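Local atomic coordinates of serine-tRNA ligase (Naegleria fowleri, PDB entry 6BLJ), a protein that probably charges tRNA(Ser) with serine in the cytoplasm, as a class II aminoacyl-tRNA synthetase that first activates the amino acid with ATP. Residues A[365-370]-A[468-473]. Residues are numbered along the deposited sequence; the frame is centred on the assembly and turned at random.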
ATOM      1  N   GLN A 365      -0.700 -33.326  20.588  1.00 24.20           N
ATOM      2  CA  GLN A 365      -1.087 -34.471  21.406  1.00 29.13           C
ATOM      3  C   GLN A 365      -0.771 -34.213  22.877  1.00 30.91           C
ATOM      4  O   GLN A 365      -1.573 -34.547  23.751  1.00 30.80           O
ATOM      5  CB  GLN A 365      -0.397 -35.751  20.934  1.00 27.48           C
ATOM      6  CG  GLN A 365      -0.858 -36.258  19.579  1.00 29.56           C
ATOM      7  CD  GLN A 365       0.105 -37.295  19.028  1.00 39.73           C
ATOM      8  OE1 GLN A 365       0.790 -37.961  19.790  1.00 44.61           O
ATOM      9  NE2 GLN A 365       0.176 -37.415  17.705  1.00 31.72           N
ATOM     10  N   SER A 366       0.393 -33.624  23.176  1.00 32.01           N
ATOM     11  CA  SER A 366       0.721 -33.389  24.582  1.00 36.16           C
ATOM     12  C   SER A 366      -0.252 -32.400  25.214  1.00 31.52           C
ATOM     13  O   SER A 366      -0.469 -32.436  26.427  1.00 28.30           O
ATOM     14  CB  SER A 366       2.161 -32.888  24.752  1.00 36.13           C
ATOM     15  OG  SER A 366       2.287 -31.509  24.409  1.00 31.45           O
ATOM     16  N   LEU A 367      -0.845 -31.508  24.415  1.00 33.04           N
ATOM     17  CA  LEU A 367      -1.838 -30.562  24.909  1.00 29.31           C
ATOM     18  C   LEU A 367      -3.250 -31.137  24.946  1.00 32.08           C
ATOM     19  O   LEU A 367      -4.158 -30.457  25.428  1.00 30.45           O
ATOM     20  CB  LEU A 367      -1.837 -29.286  24.045  1.00 22.92           C
ATOM     21  CG  LEU A 367      -0.600 -28.396  24.207  1.00 27.76           C
ATOM     22  CD1 LEU A 367      -0.560 -27.379  23.103  1.00 27.29           C
ATOM     23  CD2 LEU A 367      -0.629 -27.694  25.573  1.00 28.51           C
ATOM     24  N   GLY A 368      -3.451 -32.366  24.477  1.00 36.52           N
ATOM     25  CA  GLY A 368      -4.796 -32.904  24.365  1.00 33.07           C
ATOM     26  C   GLY A 368      -5.670 -32.183  23.355  1.00 31.07           C
ATOM     27  O   GLY A 368      -6.884 -32.097  23.541  1.00 33.55           O
ATOM     28  N   ILE A 369      -5.092 -31.681  22.274  1.00 28.00           N
ATOM     29  CA  ILE A 369      -5.831 -30.949  21.249  1.00 27.31           C
ATOM     30  C   ILE A 369      -6.093 -31.900  20.083  1.00 32.27           C
ATOM     31  O   ILE A 369      -5.130 -32.341  19.437  1.00 29.02           O
ATOM     32  CB  ILE A 369      -5.053 -29.712  20.776  1.00 26.77           C
ATOM     33  CG1 ILE A 369      -4.884 -28.692  21.908  1.00 29.87           C
ATOM     34  CG2 ILE A 369      -5.751 -29.064  19.595  1.00 22.35           C
ATOM     35  CD1 ILE A 369      -6.186 -28.144  22.433  1.00 31.83           C
ATOM     36  N   PRO A 370      -7.351 -32.220  19.760  1.00 29.51           N
ATOM     37  CA  PRO A 370      -7.607 -33.072  18.592  1.00 23.56           C
ATOM     38  C   PRO A 370      -7.327 -32.295  17.320  1.00 24.47           C
ATOM     39  O   PRO A 370      -7.462 -31.067  17.286  1.00 23.20           O
ATOM     40  CB  PRO A 370      -9.104 -33.414  18.711  1.00 24.32           C
ATOM     41  CG  PRO A 370      -9.560 -32.853  20.015  1.00 27.27           C
ATOM     42  CD  PRO A 370      -8.610 -31.729  20.339  1.00 31.48           C
ATOM     43  N   PRO A 468      -4.679 -27.251  30.581  1.00 27.87           N
ATOM     44  CA  PRO A 468      -4.087 -28.514  30.122  1.00 31.47           C
ATOM     45  C   PRO A 468      -2.989 -28.984  31.070  1.00 29.71           C
ATOM     46  O   PRO A 468      -2.181 -28.187  31.551  1.00 30.07           O
ATOM     47  CB  PRO A 468      -3.536 -28.166  28.739  1.00 27.52           C
ATOM     48  CG  PRO A 468      -4.485 -27.050  28.239  1.00 25.34           C
ATOM     49  CD  PRO A 468      -4.836 -26.265  29.495  1.00 24.04           C
ATOM     50  N   GLU A 469      -2.995 -30.286  31.359  1.00 33.86           N
ATOM     51  CA  GLU A 469      -2.086 -30.829  32.366  1.00 38.14           C
ATOM     52  C   GLU A 469      -0.650 -30.373  32.121  1.00 36.54           C
ATOM     53  O   GLU A 469       0.024 -29.897  33.038  1.00 38.54           O
ATOM     54  CB  GLU A 469      -2.166 -32.350  32.377  1.00 42.83           C
ATOM     55  CG  GLU A 469      -1.628 -32.956  33.643  1.00 58.97           C
ATOM     56  CD  GLU A 469      -1.767 -34.455  33.658  1.00 78.10           C
ATOM     57  OE1 GLU A 469      -2.900 -34.946  33.858  1.00 88.61           O
ATOM     58  OE2 GLU A 469      -0.743 -35.138  33.442  1.00 81.01           O
ATOM     59  N   VAL A 470      -0.181 -30.471  30.872  1.00 36.48           N
ATOM     60  CA  VAL A 470       1.223 -30.182  30.589  1.00 34.02           C
ATOM     61  C   VAL A 470       1.567 -28.711  30.808  1.00 33.92           C
ATOM     62  O   VAL A 470       2.743 -28.382  30.993  1.00 35.79           O
ATOM     63  CB  VAL A 470       1.587 -30.632  29.159  1.00 38.13           C
ATOM     64  CG1 VAL A 470       1.069 -29.640  28.131  1.00 30.41           C
ATOM     65  CG2 VAL A 470       3.090 -30.821  29.012  1.00 41.03           C
ATOM     66  N   LEU A 471       0.584 -27.801  30.790  1.00 32.58           N
ATOM     67  CA  LEU A 471       0.867 -26.384  31.020  1.00 29.31           C
ATOM     68  C   LEU A 471       0.806 -25.988  32.494  1.00 32.74           C
ATOM     69  O   LEU A 471       1.236 -24.878  32.835  1.00 35.40           O
ATOM     70  CB  LEU A 471      -0.097 -25.474  30.216  1.00 24.58           C
ATOM     71  CG  LEU A 471      -0.034 -25.437  28.685  1.00 24.37           C
ATOM     72  CD1 LEU A 471      -1.065 -24.465  28.057  1.00 22.63           C
ATOM     73  CD2 LEU A 471       1.377 -25.079  28.211  1.00 27.33           C
ATOM     74  N   GLN A 472       0.266 -26.842  33.367  1.00 34.00           N
ATOM     75  CA  GLN A 472       0.081 -26.443  34.762  1.00 43.18           C
ATOM     76  C   GLN A 472       1.388 -26.051  35.449  1.00 47.98           C
ATOM     77  O   GLN A 472       1.423 -24.983  36.086  1.00 46.93           O
ATOM     78  CB  GLN A 472      -0.675 -27.550  35.508  1.00 42.86           C
ATOM     79  CG  GLN A 472      -2.100 -27.747  34.969  1.00 44.56           C
ATOM     80  CD  GLN A 472      -2.879 -28.874  35.649  1.00 44.58           C
ATOM     81  OE1 GLN A 472      -2.445 -29.429  36.649  1.00 42.49           O
ATOM     82  NE2 GLN A 472      -4.029 -29.226  35.081  1.00 38.99           N
ATOM     83  N   PRO A 473       2.492 -26.807  35.340  1.00 43.64           N
ATOM     84  CA  PRO A 473       3.744 -26.346  35.972  1.00 43.67           C
ATOM     85  C   PRO A 473       4.256 -25.027  35.426  1.00 42.93           C
ATOM     86  O   PRO A 473       4.922 -24.282  36.153  1.00 47.58           O
ATOM     87  CB  PRO A 473       4.730 -27.491  35.690  1.00 46.70           C
ATOM     88  CG  PRO A 473       3.882 -28.674  35.424  1.00 45.93           C
ATOM     89  CD  PRO A 473       2.642 -28.158  34.763  1.00 39.53           C
TER
HETATM   90  O   HOH W   1      -1.763 -31.374  28.637  1.00 35.97           O
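L367 reaches with one methyl, CD2, to the short 3-10 segment 469-471, just after P468. It sits where helix 348-366 ends in a Schellman motif. G368 follows with positive phi, and its N bonds back to Q365 O at 3.0 Å. The contact joins this helix end, within the class II synthetase core, to the C-terminal loop between strands 464-466 and 480-482.

The tight part is apolar. L367, P468 and L471 are buried in it, and V470 stands at its partly exposed edge. L367 CD2 lies 3.6 Å from V470 CG1, and the two side chains meet at about a right angle. The same methyl is 3.9 Å from L471 CG, and P468 CB lies a little farther off. In L367, chi1 -71° sets CG anti to the carbonyl carbon. With CD1 then anti to CA, chi2 167°, the other branch, CD2, is turned to the 468-471 side. Helix 220-238 adds L228 against L367 and M224 against L471, I455 of helix 448-458 packs on P468 and L471, and L367 O is hydrogen-bonded to Y459 OH. AMP is bound about 12 Å from the L367 side chain, and none of the touching residues belongs to its pocket.

The more open, polar side runs past S366 and V470, both partly exposed. V470 CG1 stands between its own backbone N and carbonyl carbon, chi1 77°, and makes a van der Waals contact of 3.6 Å with S366 O. The S366 hydroxyl is hydrogen-bonded to F363 O and to Y231 OH. Between S366 and V470 a water links the two backbones. It donates to S366 O at 2.8 Å and accepts from V470 N at 2.9 Å.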